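Local coordinates for choline binding protein A (Lactobacillus salivarius str. Ren, PDB 5GT1), which is probably an S-layer-associated surface protein with a role in adhesion to intestinal epithelial cells, seen here as its zinc-binding M23 peptidase-family domain, at residues 41-46 with 161-166; 55-60 with 135-140; 72-77 with 102-107; 94-99 with 142-147. All blocks are in the same frame, centred on the assembly; numbering follows the deposited sequence.

Interaction 1 (41-46 with 161-166)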
loop_
_atom_site.group_PDB
_atom_site.type_symbol
_atom_site.label_atom_id
_atom_site.label_comp_id
_atom_site.label_asym_id
_atom_site.label_seq_id
_atom_site.Cartn_x
_atom_site.Cartn_y
_atom_site.Cartn_z
ATOM N N GLN A 41 5.704 -11.402 -3.260
ATOM C CA GLN A 41 5.440 -10.091 -2.683
ATOM C C GLN A 41 5.527 -8.922 -3.671
ATOM O O GLN A 41 4.902 -7.881 -3.465
ATOM C CB GLN A 41 6.400 -9.837 -1.532
ATOM C CG GLN A 41 6.124 -10.733 -0.339
ATOM C CD GLN A 41 7.186 -10.580 0.724
ATOM O OE1 GLN A 41 8.375 -10.469 0.420
ATOM N NE2 GLN A 41 6.765 -10.572 1.976
ATOM N N LEU A 42 6.303 -9.096 -4.738
ATOM C CA LEU A 42 6.536 -8.014 -5.692
ATOM C C LEU A 42 5.285 -7.657 -6.489
ATOM O O LEU A 42 4.379 -8.480 -6.634
ATOM C CB LEU A 42 7.651 -8.405 -6.664
ATOM C CG LEU A 42 9.077 -8.471 -6.100
ATOM C CD1 LEU A 42 9.965 -9.151 -7.131
ATOM C CD2 LEU A 42 9.594 -7.076 -5.779
ATOM N N PHE A 43 5.250 -6.431 -7.001
ATOM C CA PHE A 43 4.192 -5.995 -7.897
ATOM C C PHE A 43 4.319 -6.682 -9.267
ATOM O O PHE A 43 5.438 -6.973 -9.726
ATOM C CB PHE A 43 4.234 -4.470 -8.069
ATOM C CG PHE A 43 3.286 -3.964 -9.124
ATOM C CD1 PHE A 43 1.977 -3.620 -8.791
ATOM C CD2 PHE A 43 3.693 -3.874 -10.467
ATOM C CE1 PHE A 43 1.088 -3.187 -9.769
ATOM C CE2 PHE A 43 2.802 -3.442 -11.443
ATOM C CZ PHE A 43 1.507 -3.084 -11.091
ATOM N N GLY A 44 3.170 -6.944 -9.902
ATOM C CA GLY A 44 3.131 -7.382 -11.293
ATOM C C GLY A 44 3.006 -8.878 -11.476
ATOM O O GLY A 44 2.337 -9.556 -10.706
ATOM N N VAL A 45 3.668 -9.389 -12.512
ATOM C CA VAL A 45 3.617 -10.810 -12.856
ATOM C C VAL A 45 5.010 -11.373 -12.642
ATOM O O VAL A 45 5.936 -11.041 -13.375
ATOM C CB VAL A 45 3.178 -11.028 -14.328
ATOM C CG1 VAL A 45 3.067 -12.514 -14.632
ATOM C CG2 VAL A 45 1.863 -10.321 -14.611
ATOM N N ASN A 46 5.166 -12.205 -11.622
ATOM C CA ASN A 46 6.483 -12.677 -11.230
ATOM C C ASN A 46 6.432 -14.149 -10.911
ATOM O O ASN A 46 5.391 -14.635 -10.484
ATOM C CB ASN A 46 6.977 -11.932 -9.977
ATOM C CG ASN A 46 7.027 -10.432 -10.166
ATOM O OD1 ASN A 46 7.898 -9.912 -10.861
ATOM N ND2 ASN A 46 6.092 -9.724 -9.540
ATOM N N LEU A 161 0.027 0.636 -10.226
ATOM C CA LEU A 161 1.411 0.962 -10.492
ATOM C C LEU A 161 2.321 0.271 -9.488
ATOM O O LEU A 161 1.893 -0.057 -8.376
ATOM C CB LEU A 161 1.613 2.485 -10.418
ATOM C CG LEU A 161 0.594 3.320 -11.195
ATOM C CD1 LEU A 161 0.726 4.802 -10.876
ATOM C CD2 LEU A 161 0.702 3.062 -12.700
ATOM N N ASP A 162 3.576 0.059 -9.879
ATOM C CA ASP A 162 4.537 -0.615 -9.011
ATOM C C ASP A 162 4.947 0.322 -7.865
ATOM O O ASP A 162 5.639 1.312 -8.108
ATOM C CB ASP A 162 5.767 -1.051 -9.821
ATOM C CG ASP A 162 6.781 -1.825 -8.984
ATOM O OD1 ASP A 162 6.621 -1.938 -7.742
ATOM O OD2 ASP A 162 7.745 -2.328 -9.585
ATOM N N PRO A 163 4.505 0.023 -6.613
ATOM C CA PRO A 163 4.858 0.925 -5.519
ATOM C C PRO A 163 6.357 0.946 -5.241
ATOM O O PRO A 163 6.860 1.967 -4.765
ATOM C CB PRO A 163 4.101 0.336 -4.306
ATOM C CG PRO A 163 2.970 -0.437 -4.921
ATOM C CD PRO A 163 3.610 -1.063 -6.144
ATOM N N ARG A 164 7.057 -0.157 -5.518
ATOM C CA ARG A 164 8.503 -0.196 -5.251
ATOM C C ARG A 164 9.234 0.842 -6.101
ATOM O O ARG A 164 10.010 1.644 -5.579
ATOM C CB ARG A 164 9.117 -1.583 -5.462
ATOM C CG ARG A 164 10.595 -1.597 -5.072
ATOM C CD ARG A 164 11.184 -2.983 -4.964
ATOM N NE ARG A 164 11.325 -3.587 -6.273
ATOM C CZ ARG A 164 12.108 -4.634 -6.541
ATOM N NH1 ARG A 164 12.857 -5.204 -5.591
ATOM N NH2 ARG A 164 12.147 -5.112 -7.774
ATOM N N ALA A 165 8.967 0.811 -7.405
ATOM C CA ALA A 165 9.540 1.755 -8.354
ATOM C C ALA A 165 9.144 3.183 -8.027
ATOM O O ALA A 165 9.978 4.080 -8.059
ATOM C CB ALA A 165 9.132 1.388 -9.782
ATOM N N LEU A 166 7.872 3.401 -7.703
ATOM C CA LEU A 166 7.385 4.732 -7.352
ATOM C C LEU A 166 8.036 5.347 -6.108
ATOM O O LEU A 166 8.436 6.505 -6.130
ATOM C CB LEU A 166 5.870 4.718 -7.154
ATOM C CG LEU A 166 5.023 5.534 -8.131
ATOM C CD1 LEU A 166 5.158 4.996 -9.537
ATOM C CD2 LEU A 166 3.567 5.487 -7.712
HETATM O O HOH W 1 7.568 -4.566 -6.985
#

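Interaction 2 (55-60 with 135-140). With ZN (zinc ion), chain B.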
loop_
_atom_site.group_PDB
_atom_site.type_symbol
_atom_site.label_atom_id
_atom_site.label_comp_id
_atom_site.label_asym_id
_atom_site.label_seq_id
_atom_site.Cartn_x
_atom_site.Cartn_y
_atom_site.Cartn_z
ATOM N N GLY A 55 -2.045 -14.496 -12.489
ATOM C CA GLY A 55 -0.671 -14.374 -11.979
ATOM C C GLY A 55 -0.229 -12.940 -11.701
ATOM O O GLY A 55 0.972 -12.636 -11.729
ATOM N N PHE A 56 -1.194 -12.060 -11.425
ATOM C CA PHE A 56 -0.920 -10.630 -11.274
ATOM C C PHE A 56 -1.110 -10.181 -9.833
ATOM O O PHE A 56 -2.132 -10.493 -9.200
ATOM C CB PHE A 56 -1.826 -9.811 -12.189
ATOM C CG PHE A 56 -1.617 -8.320 -12.084
ATOM C CD1 PHE A 56 -0.455 -7.731 -12.578
ATOM C CD2 PHE A 56 -2.581 -7.502 -11.497
ATOM C CE1 PHE A 56 -0.255 -6.357 -12.483
ATOM C CE2 PHE A 56 -2.389 -6.125 -11.408
ATOM C CZ PHE A 56 -1.224 -5.557 -11.907
ATOM N N HIS A 57 -0.122 -9.448 -9.323
ATOM C CA HIS A 57 -0.190 -8.866 -7.983
ATOM C C HIS A 57 -0.281 -7.367 -8.136
ATOM O O HIS A 57 0.654 -6.735 -8.652
ATOM C CB HIS A 57 1.050 -9.266 -7.190
ATOM C CG HIS A 57 1.022 -8.834 -5.739
ATOM N ND1 HIS A 57 2.135 -8.427 -5.083
ATOM C CD2 HIS A 57 -0.041 -8.723 -4.826
ATOM C CE1 HIS A 57 1.801 -8.091 -3.812
ATOM N NE2 HIS A 57 0.475 -8.273 -3.659
ATOM N N ASP A 58 -1.391 -6.781 -7.682
ATOM C CA ASP A 58 -1.682 -5.360 -7.920
ATOM C C ASP A 58 -1.061 -4.415 -6.877
ATOM O O ASP A 58 -1.466 -3.257 -6.766
ATOM C CB ASP A 58 -3.213 -5.111 -8.024
ATOM C CG ASP A 58 -3.956 -5.292 -6.690
ATOM O OD1 ASP A 58 -3.430 -5.937 -5.749
ATOM O OD2 ASP A 58 -5.089 -4.770 -6.578
ATOM N N GLY A 59 -0.102 -4.906 -6.105
ATOM C CA GLY A 59 0.489 -4.075 -5.064
ATOM C C GLY A 59 1.813 -4.641 -4.644
ATOM O O GLY A 59 2.376 -5.487 -5.342
ATOM N N LEU A 60 2.304 -4.164 -3.502
ATOM C CA LEU A 60 3.581 -4.588 -2.946
ATOM C C LEU A 60 3.342 -5.030 -1.505
ATOM O O LEU A 60 2.779 -4.276 -0.715
ATOM C CB LEU A 60 4.565 -3.418 -2.983
ATOM C CG LEU A 60 6.003 -3.701 -2.493
ATOM C CD1 LEU A 60 6.668 -4.789 -3.331
ATOM C CD2 LEU A 60 6.828 -2.417 -2.506
ATOM N N HIS A 135 1.325 -9.252 7.079
ATOM C CA HIS A 135 1.801 -8.276 6.066
ATOM C C HIS A 135 0.913 -7.101 5.832
ATOM O O HIS A 135 -0.301 -7.130 6.113
ATOM C CB HIS A 135 2.065 -8.952 4.714
ATOM C CG HIS A 135 0.810 -9.398 4.014
ATOM N ND1 HIS A 135 0.028 -10.390 4.493
ATOM C CD2 HIS A 135 0.205 -8.945 2.842
ATOM C CE1 HIS A 135 -1.026 -10.569 3.667
ATOM N NE2 HIS A 135 -0.917 -9.685 2.657
ATOM N N LEU A 136 1.549 -6.043 5.337
ATOM C CA LEU A 136 0.879 -4.913 4.746
ATOM C C LEU A 136 0.944 -5.117 3.243
ATOM O O LEU A 136 1.995 -5.473 2.712
ATOM C CB LEU A 136 1.623 -3.619 5.110
ATOM C CG LEU A 136 1.314 -2.375 4.255
ATOM C CD1 LEU A 136 -0.060 -1.817 4.608
ATOM C CD2 LEU A 136 2.390 -1.307 4.443
ATOM N N HIS A 137 -0.177 -4.895 2.564
ATOM C CA HIS A 137 -0.190 -4.740 1.112
ATOM C C HIS A 137 -0.448 -3.284 0.794
ATOM O O HIS A 137 -1.450 -2.690 1.245
ATOM C CB HIS A 137 -1.254 -5.668 0.501
ATOM C CG HIS A 137 -1.544 -5.432 -0.966
ATOM N ND1 HIS A 137 -1.299 -6.367 -1.915
ATOM C CD2 HIS A 137 -2.129 -4.342 -1.627
ATOM C CE1 HIS A 137 -1.688 -5.892 -3.122
ATOM N NE2 HIS A 137 -2.203 -4.659 -2.947
ATOM N N LEU A 138 0.462 -2.695 0.019
ATOM C CA LEU A 138 0.339 -1.309 -0.429
ATOM C C LEU A 138 0.015 -1.287 -1.920
ATOM O O LEU A 138 0.702 -1.928 -2.705
ATOM C CB LEU A 138 1.639 -0.542 -0.169
ATOM C CG LEU A 138 1.710 0.901 -0.696
ATOM C CD1 LEU A 138 0.717 1.838 0.000
ATOM C CD2 LEU A 138 3.138 1.425 -0.544
ATOM N N GLY A 139 -1.049 -0.582 -2.287
ATOM C CA GLY A 139 -1.418 -0.417 -3.697
ATOM C C GLY A 139 -1.415 1.057 -4.046
ATOM O O GLY A 139 -1.794 1.902 -3.225
ATOM N N ILE A 140 -0.979 1.369 -5.264
ATOM C CA ILE A 140 -0.967 2.744 -5.747
ATOM C C ILE A 140 -1.589 2.807 -7.143
ATOM O O ILE A 140 -1.235 2.005 -8.014
ATOM C CB ILE A 140 0.464 3.349 -5.765
ATOM C CG1 ILE A 140 1.097 3.278 -4.360
ATOM C CG2 ILE A 140 0.403 4.810 -6.229
ATOM C CD1 ILE A 140 2.538 3.766 -4.302
HETATM ZN ZN ZN B . -0.587 -8.303 -1.816
HETATM O O HOH W 2 -0.045 -0.876 -6.733
HETATM O O HOH W 3 -3.574 -2.727 -4.508
HETATM O O HOH W 4 -1.647 -8.972 -0.077
HETATM O O HOH W 5 -2.543 -9.069 -2.722
HETATM O O HOH W 6 -0.603 -10.798 -1.478
#

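Interaction 3 (72-77 with 102-107)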
loop_
_atom_site.group_PDB
_atom_site.type_symbol
_atom_site.label_atom_id
_atom_site.label_comp_id
_atom_site.label_asym_id
_atom_site.label_seq_id
_atom_site.Cartn_x
_atom_site.Cartn_y
_atom_site.Cartn_z
ATOM N N VAL A 72 2.697 1.498 10.802
ATOM C CA VAL A 72 2.712 1.629 9.344
ATOM C C VAL A 72 2.777 3.121 9.018
ATOM O O VAL A 72 1.851 3.862 9.339
ATOM C CB VAL A 72 1.442 1.022 8.710
ATOM C CG1 VAL A 72 1.424 1.289 7.197
ATOM C CG2 VAL A 72 1.369 -0.481 9.004
ATOM N N HIS A 73 3.872 3.547 8.385
ATOM C CA HIS A 73 4.114 4.971 8.083
ATOM C C HIS A 73 3.659 5.309 6.692
ATOM O O HIS A 73 3.934 4.560 5.751
ATOM C CB HIS A 73 5.608 5.293 8.215
ATOM C CG HIS A 73 6.120 5.240 9.642
ATOM N ND1 HIS A 73 6.473 4.081 10.247
ATOM C CD2 HIS A 73 6.313 6.247 10.578
ATOM C CE1 HIS A 73 6.884 4.336 11.513
ATOM N NE2 HIS A 73 6.781 5.660 11.720
ATOM N N ALA A 74 2.970 6.440 6.538
ATOM C CA ALA A 74 2.456 6.855 5.242
ATOM C C ALA A 74 3.630 7.052 4.290
ATOM O O ALA A 74 4.662 7.637 4.670
ATOM C CB ALA A 74 1.657 8.139 5.375
ATOM N N VAL A 75 3.475 6.559 3.066
ATOM C CA VAL A 75 4.561 6.602 2.073
ATOM C C VAL A 75 4.589 7.945 1.337
ATOM O O VAL A 75 5.552 8.244 0.622
ATOM C CB VAL A 75 4.496 5.429 1.057
ATOM C CG1 VAL A 75 4.521 4.085 1.786
ATOM C CG2 VAL A 75 3.274 5.528 0.139
ATOM N N HIS A 76 3.535 8.739 1.532
ATOM C CA HIS A 76 3.336 9.990 0.806
ATOM C C HIS A 76 2.222 10.754 1.461
ATOM O O HIS A 76 1.333 10.156 2.070
ATOM C CB HIS A 76 2.960 9.681 -0.649
ATOM C CG HIS A 76 2.995 10.888 -1.567
ATOM N ND1 HIS A 76 1.931 11.697 -1.736
ATOM C CD2 HIS A 76 4.012 11.397 -2.375
ATOM C CE1 HIS A 76 2.250 12.694 -2.607
ATOM N NE2 HIS A 76 3.525 12.508 -3.003
ATOM N N SER A 77 2.243 12.079 1.331
ATOM C CA SER A 77 1.185 12.937 1.892
ATOM C C SER A 77 -0.156 12.778 1.187
ATOM O O SER A 77 -0.233 12.303 0.062
ATOM C CB SER A 77 1.625 14.404 1.862
ATOM O OG SER A 77 2.857 14.547 2.577
ATOM N N PHE A 102 -3.516 5.928 -2.712
ATOM C CA PHE A 102 -2.748 4.922 -1.979
ATOM C C PHE A 102 -3.711 4.053 -1.183
ATOM O O PHE A 102 -4.573 4.574 -0.475
ATOM C CB PHE A 102 -1.773 5.623 -1.016
ATOM C CG PHE A 102 -0.825 6.585 -1.698
ATOM C CD1 PHE A 102 0.449 6.174 -2.079
ATOM C CD2 PHE A 102 -1.198 7.923 -1.927
ATOM C CE1 PHE A 102 1.322 7.064 -2.707
ATOM C CE2 PHE A 102 -0.341 8.808 -2.549
ATOM C CZ PHE A 102 0.920 8.386 -2.939
ATOM N N VAL A 103 -3.574 2.738 -1.298
ATOM C CA VAL A 103 -4.389 1.812 -0.504
ATOM C C VAL A 103 -3.491 1.034 0.463
ATOM O O VAL A 103 -2.565 0.343 0.033
ATOM C CB VAL A 103 -5.187 0.846 -1.409
ATOM C CG1 VAL A 103 -6.121 -0.035 -0.574
ATOM C CG2 VAL A 103 -5.967 1.644 -2.451
ATOM N N TYR A 104 -3.744 1.165 1.764
ATOM C CA TYR A 104 -3.027 0.379 2.766
ATOM C C TYR A 104 -3.992 -0.692 3.245
ATOM O O TYR A 104 -5.019 -0.382 3.854
ATOM C CB TYR A 104 -2.596 1.246 3.968
ATOM C CG TYR A 104 -1.721 2.422 3.607
ATOM C CD1 TYR A 104 -0.332 2.370 3.802
ATOM C CD2 TYR A 104 -2.271 3.592 3.070
ATOM C CE1 TYR A 104 0.483 3.455 3.463
ATOM C CE2 TYR A 104 -1.462 4.669 2.722
ATOM C CZ TYR A 104 -0.086 4.584 2.917
ATOM O OH TYR A 104 0.715 5.664 2.583
ATOM N N GLN A 105 -3.682 -1.953 2.983
ATOM C CA GLN A 105 -4.648 -3.010 3.283
ATOM C C GLN A 105 -3.964 -4.210 3.943
ATOM O O GLN A 105 -2.725 -4.290 3.971
ATOM C CB GLN A 105 -5.363 -3.435 1.994
ATOM C CG GLN A 105 -4.457 -4.195 1.034
ATOM C CD GLN A 105 -5.099 -4.459 -0.306
ATOM O OE1 GLN A 105 -5.555 -3.533 -0.975
ATOM N NE2 GLN A 105 -5.122 -5.737 -0.719
ATOM N N GLU A 106 -4.789 -5.114 4.484
ATOM C CA GLU A 106 -4.375 -6.397 5.069
ATOM C C GLU A 106 -3.513 -6.371 6.334
ATOM O O GLU A 106 -3.348 -7.402 7.000
ATOM C CB GLU A 106 -3.777 -7.301 3.995
ATOM C CG GLU A 106 -4.807 -7.647 2.922
ATOM C CD GLU A 106 -4.197 -8.465 1.829
ATOM O OE1 GLU A 106 -3.985 -9.690 2.056
ATOM O OE2 GLU A 106 -3.914 -7.885 0.760
ATOM N N ALA A 107 -2.993 -5.199 6.682
ATOM C CA ALA A 107 -2.116 -5.055 7.847
ATOM C C ALA A 107 -2.869 -5.046 9.181
ATOM O O ALA A 107 -2.267 -5.248 10.230
ATOM C CB ALA A 107 -1.313 -3.763 7.732
HETATM O O HOH W 7 -0.068 7.900 1.349
#

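Interaction 4 (94-99 with 142-147)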
loop_
_atom_site.group_PDB
_atom_site.type_symbol
_atom_site.label_atom_id
_atom_site.label_comp_id
_atom_site.label_asym_id
_atom_site.label_seq_id
_atom_site.Cartn_x
_atom_site.Cartn_y
_atom_site.Cartn_z
ATOM N N VAL A 94 -7.646 4.306 2.569
ATOM C CA VAL A 94 -7.368 4.958 1.290
ATOM C C VAL A 94 -6.957 6.416 1.541
ATOM O O VAL A 94 -7.652 7.167 2.246
ATOM C CB VAL A 94 -8.595 4.894 0.338
ATOM C CG1 VAL A 94 -8.269 5.503 -1.031
ATOM C CG2 VAL A 94 -9.068 3.446 0.198
ATOM N N VAL A 95 -5.803 6.790 0.997
ATOM C CA VAL A 95 -5.282 8.149 1.076
ATOM C C VAL A 95 -5.135 8.677 -0.353
ATOM O O VAL A 95 -4.584 7.993 -1.218
ATOM C CB VAL A 95 -3.905 8.193 1.790
ATOM C CG1 VAL A 95 -3.337 9.608 1.782
ATOM C CG2 VAL A 95 -4.013 7.681 3.224
ATOM N N ARG A 96 -5.637 9.890 -0.600
ATOM C CA ARG A 96 -5.578 10.495 -1.935
ATOM C C ARG A 96 -4.714 11.733 -1.896
ATOM O O ARG A 96 -4.928 12.597 -1.058
ATOM C CB ARG A 96 -6.984 10.858 -2.436
ATOM C CG ARG A 96 -7.004 11.622 -3.761
ATOM C CD ARG A 96 -6.788 10.722 -4.971
ATOM N NE ARG A 96 -6.415 11.497 -6.161
ATOM C CZ ARG A 96 -6.025 10.978 -7.327
ATOM N NH1 ARG A 96 -5.937 9.658 -7.497
ATOM N NH2 ARG A 96 -5.713 11.791 -8.338
ATOM N N SER A 97 -3.713 11.791 -2.771
ATOM C CA SER A 97 -2.915 13.000 -2.964
ATOM C C SER A 97 -3.367 13.679 -4.269
ATOM O O SER A 97 -4.406 13.320 -4.824
ATOM C CB SER A 97 -1.423 12.662 -3.007
ATOM O OG SER A 97 -1.092 11.919 -4.168
ATOM N N ASP A 98 -2.599 14.642 -4.771
ATOM C CA ASP A 98 -3.000 15.329 -6.008
ATOM C C ASP A 98 -3.072 14.377 -7.197
ATOM O O ASP A 98 -3.986 14.458 -8.020
ATOM C CB ASP A 98 -2.052 16.487 -6.308
ATOM C CG ASP A 98 -2.471 17.772 -5.605
ATOM O OD1 ASP A 98 -1.578 18.502 -5.105
ATOM O OD2 ASP A 98 -3.698 18.043 -5.551
ATOM N N GLU A 99 -2.121 13.452 -7.249
ATOM C CA GLU A 99 -1.911 12.584 -8.393
ATOM C C GLU A 99 -2.311 11.123 -8.124
ATOM O O GLU A 99 -2.694 10.394 -9.045
ATOM C CB GLU A 99 -0.424 12.659 -8.755
ATOM C CG GLU A 99 -0.070 12.378 -10.203
ATOM C CD GLU A 99 1.400 12.662 -10.531
ATOM O OE1 GLU A 99 1.829 12.328 -11.657
ATOM O OE2 GLU A 99 2.138 13.216 -9.684
ATOM N N ARG A 142 -3.401 5.829 -10.162
ATOM C CA ARG A 142 -3.861 7.204 -10.444
ATOM C C ARG A 142 -5.385 7.310 -10.420
ATOM O O ARG A 142 -5.934 8.415 -10.259
ATOM C CB ARG A 142 -3.314 7.736 -11.768
ATOM C CG ARG A 142 -1.831 8.037 -11.719
ATOM C CD ARG A 142 -1.368 8.634 -13.032
ATOM N NE ARG A 142 0.046 8.340 -13.225
ATOM C CZ ARG A 142 1.025 9.193 -12.960
ATOM N NH1 ARG A 142 0.737 10.405 -12.504
ATOM N NH2 ARG A 142 2.287 8.838 -13.164
ATOM N N GLU A 143 -6.060 6.166 -10.569
ATOM C CA GLU A 143 -7.531 6.113 -10.574
ATOM C C GLU A 143 -8.096 6.735 -9.302
ATOM O O GLU A 143 -7.601 6.506 -8.191
ATOM C CB GLU A 143 -8.038 4.675 -10.765
ATOM C CG GLU A 143 -9.558 4.490 -10.712
ATOM C CD GLU A 143 -10.300 5.270 -11.792
ATOM O OE1 GLU A 143 -10.066 4.980 -12.991
ATOM O OE2 GLU A 143 -11.102 6.182 -11.439
ATOM N N THR A 144 -9.152 7.516 -9.493
ATOM C CA THR A 144 -9.733 8.322 -8.460
ATOM C C THR A 144 -10.881 7.542 -7.779
ATOM O O THR A 144 -11.137 7.700 -6.589
ATOM C CB THR A 144 -10.135 9.675 -9.100
ATOM O OG1 THR A 144 -9.549 10.757 -8.371
ATOM C CG2 THR A 144 -11.619 9.837 -9.230
ATOM N N ASN A 145 -11.529 6.664 -8.541
ATOM C CA ASN A 145 -12.581 5.782 -8.038
ATOM C C ASN A 145 -11.914 4.503 -7.555
ATOM O O ASN A 145 -11.553 3.652 -8.366
ATOM C CB ASN A 145 -13.576 5.479 -9.172
ATOM C CG ASN A 145 -14.734 4.591 -8.741
ATOM O OD1 ASN A 145 -14.707 3.946 -7.694
ATOM N ND2 ASN A 145 -15.776 4.562 -9.567
ATOM N N VAL A 146 -11.757 4.367 -6.239
ATOM C CA VAL A 146 -10.996 3.242 -5.680
ATOM C C VAL A 146 -11.684 1.891 -5.947
ATOM O O VAL A 146 -11.023 0.895 -6.234
ATOM C CB VAL A 146 -10.651 3.443 -4.172
ATOM C CG1 VAL A 146 -11.831 3.117 -3.265
ATOM C CG2 VAL A 146 -9.467 2.571 -3.781
ATOM N N MET A 147 -13.013 1.874 -5.884
ATOM C CA MET A 147 -13.758 0.639 -6.128
ATOM C C MET A 147 -13.548 0.132 -7.550
ATOM O O MET A 147 -13.426 -1.075 -7.771
ATOM C CB MET A 147 -15.244 0.824 -5.814
ATOM C CG MET A 147 -15.526 0.931 -4.328
ATOM S SD MET A 147 -14.962 -0.504 -3.381
ATOM C CE MET A 147 -15.107 0.215 -1.745
HETATM O O HOH W 8 -4.486 11.338 -11.012
#

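Interaction 1 (41-46 with 161-166)
Phe43 lays one face of its ring against the backbone where Leu161 passes into Asp162, just ahead of the C-terminal helix 163-173. The CA of Asp162 sits 3.5 Å above the ring plane, displaced toward the rim, and on the same face CE1 lies 3.5 Å from the carbonyl O of Leu161. With CG anti to the backbone N (chi1 172°), the ring is carried across to the other segment, and Pro163 CD completes the apolar patch at 4.0 Å from Phe43 CB. The ring also meets Phe56 edge-to-face, which ties it to the strand that carries the zinc ligand His57.

One residue earlier, Leu42 sends a single methyl group to Arg164: CD2 stands 3.6 Å over the central CZ of the guanidinium, so one face of the flat cation is met by a methyl group. The Arg164 chain bends at chi3 (71°) to bring this face round, and Glu34 is a long, weak ionic partner at its NH1.

Asp162 serves two roles from one oxygen. As N-cap of the helix, its OD1 accepts from Arg164 N at 2.9 Å, the amide approaching from above the carboxylate plane. The same OD1 accepts a hydrogen bond from a water that in turn accepts from Phe43 N, 3.0 Å away. Between the two segments, then, the contact is made by van der Waals packing and this single water bridge; the capping carboxylate, probably favoured as an anion by the helix start, links the helix to the loop beside the metal site through solvent.

Interaction 2 (55-60 with 135-140)
His57 and His137 meet at the zinc ion, each 2.1 Å from it, His57 through NE2 and His137 through ND1. The two rings come from opposite directions with their planes at 75°, and the shared metal holds their ligand nitrogens 3.1 Å apart. Asp61 supplies the third protein ligand and three waters complete the shell; the water 2.1 Å from the zinc also lies 2.9 Å from His135 NE2, at the edge of that ring.

Use of opposite imidazole nitrogens leaves His57 ND1 and His137 NE2 turned away from the metal. His57 ND1 is hydrogen-bonded to the carbonyl of Leu42, whereas His137 NE2 donates to a water that also binds Asp58 O. Both histidines have CG anti to the backbone N, which directs their rings to the metal from neighbouring strands. A zinc bound by two histidines and an aspartate on an antiparallel sheet is the hallmark of the M23 peptidase family.

Behind these ligands in the strands, Leu60 and Leu138 form an antiparallel hydrogen-bonded pair: Leu60 N to Leu138 O and Leu138 N to Leu60 O are both 2.9 Å, the latter nearly straight at 177°. Gly59 passes closely by, its CA 3.4 Å from His137 CE1, and a side chain there would collide with the imidazole. Farther out, a second water bridges Asp58 O and Ile140 N, linking the two backbones beyond the paired residues.

Interaction 3 (72-77 with 102-107)
Phe102 overlaps only slightly with the His76 ring: the planes are near parallel, 19° apart, but slid so that the centroids stand 5.2 Å from each other. The closest approach is instead to the base of the histidine, where Phe102 CZ lies 3.3 Å from His76 CB. These residues belong to the core of the M23 peptidase-family domain, in which strand 71-73 and the loop after it run alongside strand 101-108 of the main antiparallel sheet, in nearly the opposite direction, facing the side that bears Phe102 and Tyr104.

Val75 fits between the two aromatic side chains of that strand, its CG2 3.6 Å from Phe102 CD1 and 3.5 Å from Tyr104 OH. Farther along, Val72 CG1 packs on Tyr104 CD1. Tyr104, with CG anti to its carbonyl carbon (chi1 -58°), extends across to the loop, where its OH accepts from Val75 N at 2.9 Å near the ring plane, in an almost straight bond (167°). Replacing it with a phenylalanine would probably leave this buried amide without its acceptor and the neighbouring water with one partner fewer.

The polar end of His76 is turned to other partners, NE2 being hydrogen-bonded to Asp23 while ND1 donates to Ser77 O on an in-plane lone pair. Over one face of Phe102, offset toward the rim, sits the water that donates to His76 O and lies 2.7 Å from Tyr104 OH.

Interaction 4 (94-99 with 142-147)
A bend at chi2 (78°) turns the Arg96 side chain, whose CG is anti to the backbone N, so that its guanidinium reaches the turn at 142-144. NH1 donates to Arg142 O at 3.0 Å, coming in from above the carbonyl plane and not along a lone pair, and it has a second hydrogen-bond partner in Thr101 OG1. Thr144 crosses the same group at about a right angle, placing OG1 3.7 Å over the centre of one guanidinium face. NH2 is engaged by a water in the guanidinium plane, which donates to Glu99 O and, weakly, to Arg142 O, and by a weak bond to Asp98 O. A leucine in place of Arg96 would probably leave Arg142 O without its direct donor and the Thr144 hydroxyl without the flat group it lies over.

Nearer the surface, Glu99 and Arg142 run side by side and point the same way. Their salt bridge joins Glu99 OE1 to Arg142 NH1 at the guanidinium edge; the modelled separation is too short to be taken literally.

At the buried end Val94 CG2 meets Val146 CG2 at 4.1 Å, setting the first turn of helix 146-151 on the sheet. Asn145 is the N-cap of that helix, its OD1 accepting from Lys148 N, while Glu143 OE2 receives Asn145 N. Residues 142-147 form the connection from strand 135-141 to helix 146-151 in the M23 peptidase-family domain, packed on strand 92-96 by a valine pair and tied to its end by an arginine.

Interactions 2 and 3 lie in the buried interior, joined by backbone bonds between strands 135-141 and 101-108; one is governed by metal coordination and strand pairing, the other by aromatic packing around a single hydroxyl. Interactions 1 and 4 lie farther out and both involve a helix start, yet the first relies on a ring face and a bridging water where the second uses arginine bonds and a salt bridge. Interaction 1 touches interaction 2 directly, since Leu42 O receives His57 ND1 and so forms a second shell behind the zinc. Interaction 4 meets interaction 3 through strands 92-96 and 101-108, on the same sheet but away from the metal.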